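Local coordinates for peptide-binding protein (Photobacterium damsela subsp. piscicida, PDB 6SQX), which probably acts as a secreted NlpC/P60 cysteine endopeptidase of the C40 family that cleaves the peptidoglycan of potentially competing bacteria, at residues A[90-93]-A[94-98]; A[47-50]-A[51-54]. All blocks are in the same frame, centred on the assembly; numbering follows the deposited sequence.

Interaction 1: residues A[90-93]-A[94-98]; sequences ILKL and ENDTI. With EDO (1,2-ethanediol), chain I.
The carboxylate of D96 meets K92 through one oxygen: NZ of K92 lies 2.9 Å from OD2 of D96 and meets that oxygen on its syn lone pair, the side of OD1. K92 O lies squarely over one face of the group, 3.1 Å from CG of D96; it is an acceptor, so this is no hydrogen bond. OD1 turns to R99. K92 reaches forward along the helix, its chain extended as far as CE and bent only at the end (chi4 -53°), forming an i, i+4 salt bridge. The other flat group, the amide of N95, presents ND2 to CG of L91 at 3.7 Å; ND2 of N95 also lies 3.2 Å from L91 O, but the angle is too poor for a hydrogen bond.

Backbone bonds of the helix 90-102 link E94 N to I90 O (2.9 Å), N95 N to L91 O and D96 N to K92 O. L93 O takes two donors, T97 N at 3.0 Å and T97 OG1 at 2.8 Å, which arrive from opposite faces of the carbonyl plane. The hydroxyl stands beside the backbone N (chi1 -58°), where it also accepts from O1 of an ethanediol that binds L207 O. CG of E94 packs 3.3 Å from I90 O. Cations on both oxygens probably favour a charged D96 carboxylate and restrict its rotation, while the bond of E94 OE1 to W209 satisfies a buried polar atom.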
loop_
_atom_site.group_PDB
_atom_site.type_symbol
_atom_site.label_atom_id
_atom_site.label_comp_id
_atom_site.label_asym_id
_atom_site.label_seq_id
_atom_site.Cartn_x
_atom_site.Cartn_y
_atom_site.Cartn_z
ATOM N N ILE A 90 3.066 0.110 21.189
ATOM C CA ILE A 90 1.700 0.015 20.657
ATOM C C ILE A 90 0.720 0.772 21.534
ATOM O O ILE A 90 -0.122 1.529 21.031
ATOM C CB ILE A 90 1.270 -1.452 20.454
ATOM C CG1 ILE A 90 2.142 -2.081 19.353
ATOM C CG2 ILE A 90 -0.266 -1.556 20.180
ATOM C CD1 ILE A 90 1.986 -3.582 19.152
ATOM N N LEU A 91 0.837 0.620 22.867
ATOM C CA LEU A 91 -0.109 1.298 23.746
ATOM C C LEU A 91 0.014 2.818 23.615
ATOM O O LEU A 91 -1.000 3.535 23.580
ATOM C CB LEU A 91 0.102 0.839 25.190
ATOM C CG LEU A 91 -0.841 1.403 26.268
ATOM C CD1 LEU A 91 -2.309 1.118 25.879
ATOM C CD2 LEU A 91 -0.472 0.778 27.621
ATOM N N LYS A 92 1.245 3.323 23.485
ATOM C CA LYS A 92 1.432 4.762 23.257
ATOM C C LYS A 92 0.746 5.200 21.964
ATOM O O LYS A 92 0.048 6.223 21.932
ATOM C CB LYS A 92 2.924 5.112 23.225
ATOM C CG LYS A 92 3.218 6.571 22.889
ATOM C CD LYS A 92 4.719 6.802 22.683
ATOM C CE LYS A 92 5.068 8.288 22.641
ATOM N NZ LYS A 92 4.264 9.078 21.662
ATOM N N LEU A 93 0.948 4.440 20.876
ATOM C CA LEU A 93 0.313 4.800 19.602
ATOM C C LEU A 93 -1.206 4.808 19.725
ATOM O O LEU A 93 -1.876 5.663 19.136
ATOM C CB LEU A 93 0.763 3.853 18.483
ATOM C CG LEU A 93 2.190 3.993 17.928
ATOM C CD1 LEU A 93 2.449 2.991 16.771
ATOM C CD2 LEU A 93 2.524 5.412 17.460
ATOM N N GLU A 94 -1.771 3.837 20.444
ATOM C CA GLU A 94 -3.215 3.802 20.627
ATOM C C GLU A 94 -3.704 5.018 21.385
ATOM O O GLU A 94 -4.680 5.665 20.986
ATOM C CB GLU A 94 -3.629 2.518 21.335
ATOM C CG GLU A 94 -3.374 1.269 20.473
ATOM C CD GLU A 94 -4.152 1.304 19.171
ATOM O OE1 GLU A 94 -5.405 1.331 19.248
ATOM O OE2 GLU A 94 -3.494 1.308 18.103
ATOM N N ASN A 95 -3.029 5.348 22.479
ATOM C CA ASN A 95 -3.415 6.534 23.247
ATOM C C ASN A 95 -3.239 7.814 22.434
ATOM O O ASN A 95 -4.076 8.724 22.511
ATOM C CB ASN A 95 -2.626 6.612 24.559
ATOM C CG ASN A 95 -3.129 5.624 25.596
ATOM O OD1 ASN A 95 -4.332 5.532 25.855
ATOM N ND2 ASN A 95 -2.212 4.891 26.201
ATOM N N ASP A 96 -2.155 7.898 21.647
ATOM C CA ASP A 96 -1.946 9.047 20.769
ATOM C C ASP A 96 -3.079 9.192 19.761
ATOM O O ASP A 96 -3.482 10.315 19.438
ATOM C CB ASP A 96 -0.624 8.918 20.008
ATOM C CG ASP A 96 0.600 9.127 20.888
ATOM O OD1 ASP A 96 0.463 9.532 22.053
ATOM O OD2 ASP A 96 1.703 8.884 20.382
ATOM N N THR A 97 -3.583 8.071 19.232
ATOM C CA THR A 97 -4.638 8.146 18.222
ATOM C C THR A 97 -5.939 8.640 18.834
ATOM O O THR A 97 -6.614 9.509 18.261
ATOM C CB THR A 97 -4.812 6.770 17.569
ATOM O OG1 THR A 97 -3.559 6.368 17.004
ATOM C CG2 THR A 97 -5.872 6.805 16.466
ATOM N N ILE A 98 -6.290 8.126 20.019
ATOM C CA ILE A 98 -7.470 8.620 20.715
ATOM C C ILE A 98 -7.356 10.123 20.930
ATOM O O ILE A 98 -8.285 10.881 20.636
ATOM C CB ILE A 98 -7.652 7.886 22.059
ATOM C CG1 ILE A 98 -8.049 6.434 21.833
ATOM C CG2 ILE A 98 -8.744 8.552 22.884
ATOM C CD1 ILE A 98 -7.993 5.599 23.101
HETATM C C1 EDO I . -1.793 4.183 14.890
HETATM O O1 EDO I . -3.125 4.712 14.791
HETATM C C2 EDO I . -1.727 2.942 14.014
HETATM O O2 EDO I . -2.972 2.263 14.140
#

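Interaction 2: residues A[47-50]-A[51-54]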
loop_
_atom_site.group_PDB
_atom_site.type_symbol
_atom_site.label_atom_id
_atom_site.label_comp_id
_atom_site.label_asym_id
_atom_site.label_seq_id
_atom_site.Cartn_x
_atom_site.Cartn_y
_atom_site.Cartn_z
ATOM N N ILE A 47 14.443 -8.484 -14.807
ATOM C CA ILE A 47 14.872 -7.145 -14.404
ATOM C C ILE A 47 16.057 -7.217 -13.444
ATOM O O ILE A 47 16.948 -6.360 -13.473
ATOM C CB ILE A 47 13.694 -6.350 -13.808
ATOM C CG1 ILE A 47 12.530 -6.354 -14.792
ATOM C CG2 ILE A 47 14.104 -4.935 -13.448
ATOM C CD1 ILE A 47 11.344 -5.518 -14.377
ATOM N N ILE A 48 16.084 -8.219 -12.565
ATOM C CA ILE A 48 17.248 -8.432 -11.716
ATOM C C ILE A 48 17.619 -9.904 -11.787
ATOM O O ILE A 48 16.800 -10.759 -12.133
ATOM C CB ILE A 48 17.066 -7.961 -10.252
ATOM C CG1 ILE A 48 15.970 -8.761 -9.541
ATOM C CG2 ILE A 48 16.789 -6.441 -10.179
ATOM C CD1 ILE A 48 14.583 -8.212 -9.762
ATOM N N ASP A 49 18.871 -10.193 -11.448
ATOM C CA ASP A 49 19.424 -11.521 -11.651
ATOM C C ASP A 49 19.024 -12.479 -10.526
ATOM O O ASP A 49 18.370 -12.105 -9.542
ATOM C CB ASP A 49 20.933 -11.451 -11.876
ATOM C CG ASP A 49 21.702 -10.891 -10.676
ATOM O OD1 ASP A 49 21.200 -10.908 -9.532
ATOM O OD2 ASP A 49 22.844 -10.431 -10.888
ATOM N N LYS A 50 19.441 -13.739 -10.686
ATOM C CA LYS A 50 19.014 -14.798 -9.776
ATOM C C LYS A 50 19.518 -14.549 -8.365
ATOM O O LYS A 50 18.780 -14.746 -7.392
ATOM C CB LYS A 50 19.516 -16.158 -10.271
ATOM C CG LYS A 50 18.924 -16.610 -11.592
ATOM C CD LYS A 50 17.455 -16.974 -11.471
ATOM C CE LYS A 50 16.896 -17.479 -12.805
ATOM N NZ LYS A 50 15.430 -17.797 -12.734
ATOM N N TYR A 51 20.770 -14.109 -8.235
ATOM C CA TYR A 51 21.322 -13.833 -6.914
ATOM C C TYR A 51 20.532 -12.745 -6.211
ATOM O O TYR A 51 20.185 -12.867 -5.030
ATOM C CB TYR A 51 22.786 -13.415 -7.035
ATOM C CG TYR A 51 23.371 -12.958 -5.725
ATOM C CD1 TYR A 51 23.836 -13.881 -4.797
ATOM C CD2 TYR A 51 23.469 -11.605 -5.412
ATOM C CE1 TYR A 51 24.368 -13.473 -3.589
ATOM C CE2 TYR A 51 24.005 -11.185 -4.198
ATOM C CZ TYR A 51 24.457 -12.128 -3.295
ATOM O OH TYR A 51 24.988 -11.736 -2.084
ATOM N N THR A 52 20.223 -11.670 -6.935
ATOM C CA THR A 52 19.575 -10.527 -6.313
ATOM C C THR A 52 18.150 -10.867 -5.903
ATOM O O THR A 52 17.708 -10.495 -4.809
ATOM C CB THR A 52 19.614 -9.342 -7.277
ATOM O OG1 THR A 52 20.984 -9.002 -7.549
ATOM C CG2 THR A 52 18.907 -8.146 -6.660
ATOM N N ILE A 53 17.399 -11.545 -6.777
ATOM C CA ILE A 53 16.016 -11.868 -6.418
ATOM C C ILE A 53 15.975 -12.851 -5.245
ATOM O O ILE A 53 15.067 -12.773 -4.404
ATOM C CB ILE A 53 15.176 -12.312 -7.645
ATOM C CG1 ILE A 53 13.662 -12.311 -7.322
ATOM C CG2 ILE A 53 15.566 -13.705 -8.109
ATOM C CD1 ILE A 53 13.103 -10.957 -6.921
ATOM N N ARG A 54 16.951 -13.768 -5.156
ATOM C CA ARG A 54 17.007 -14.665 -4.010
ATOM C C ARG A 54 17.187 -13.877 -2.712
ATOM O O ARG A 54 16.502 -14.139 -1.719
ATOM C CB ARG A 54 18.138 -15.686 -4.185
ATOM C CG ARG A 54 18.327 -16.546 -2.954
ATOM C CD ARG A 54 19.587 -17.409 -3.053
ATOM N NE ARG A 54 19.982 -17.941 -1.748
ATOM C CZ ARG A 54 20.919 -18.869 -1.563
ATOM N NH1 ARG A 54 21.209 -19.285 -0.333
ATOM N NH2 ARG A 54 21.566 -19.385 -2.604
#
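Hydrogen bonds at the start of the helix 50-64 centre on D49, the N-cap residue, whose OD1 grips T52 twice. T52 N approaches nearly along the C-O axis of OD1 at 2.9 Å, with an N-H...O angle of 155°, which is the capping bond proper. T52 OG1 gives its proton to the same oxygen at 2.8 Å, coming from the syn side and 33° out of the carboxylate plane. The two donors therefore meet OD1 from different directions. The carboxylate can fold over the first turn because CG of D49 sits between the backbone N and the carbonyl carbon (chi1 63°), and the side chains of D49 and T52 cross at about a right angle.

Main-chain bonds continue the helix from there: I53 N reaches D49 O at 3.0 Å and almost straight, while R54 N binds K50 O at the same length. CG2 of I53 rests in van der Waals contact with K50 O, 3.5 Å away. The guanidinium of R54 leads away from this turn, its NE pairing with E58 one turn further along.

Apolar contacts occupy another side of the turn. I48, just before the cap, lays CB 4.0 Å from CG2 of T52 and CG1 4.1 Å from CB of I53, crossing both side chains at about a right angle. I48 also touches M381, and I53 touches I337, so this side faces other loops of the chain.

Chemically, a negative carboxylate at the helix N-terminus should be favoured by the helix dipole, and its double grip on T52 limits how D49 can rotate.

Both interactions are local, between residues three to five apart, but on different helices: 47-54 comprises the end of a loop and the first turn of the helix 50-64, whereas 90-98 belongs to the helix 90-102. Interaction 2 comes first along the chain, and the strands 76-78 and 87-89 lie between the two helices. Their centres are 40 Å apart and their nearest atoms about 28 Å, so they do not touch. Interaction 1 packs against the strands 198-203 and 206-211 of a five-stranded antiparallel sheet in the SH3-type region and, through E94 and I98, against the helix 118-126. Interaction 2 adjoins loops around I337 and M381, in the NlpC/P60 region. The N-terminal part of the chain thus makes separate contacts with both regions.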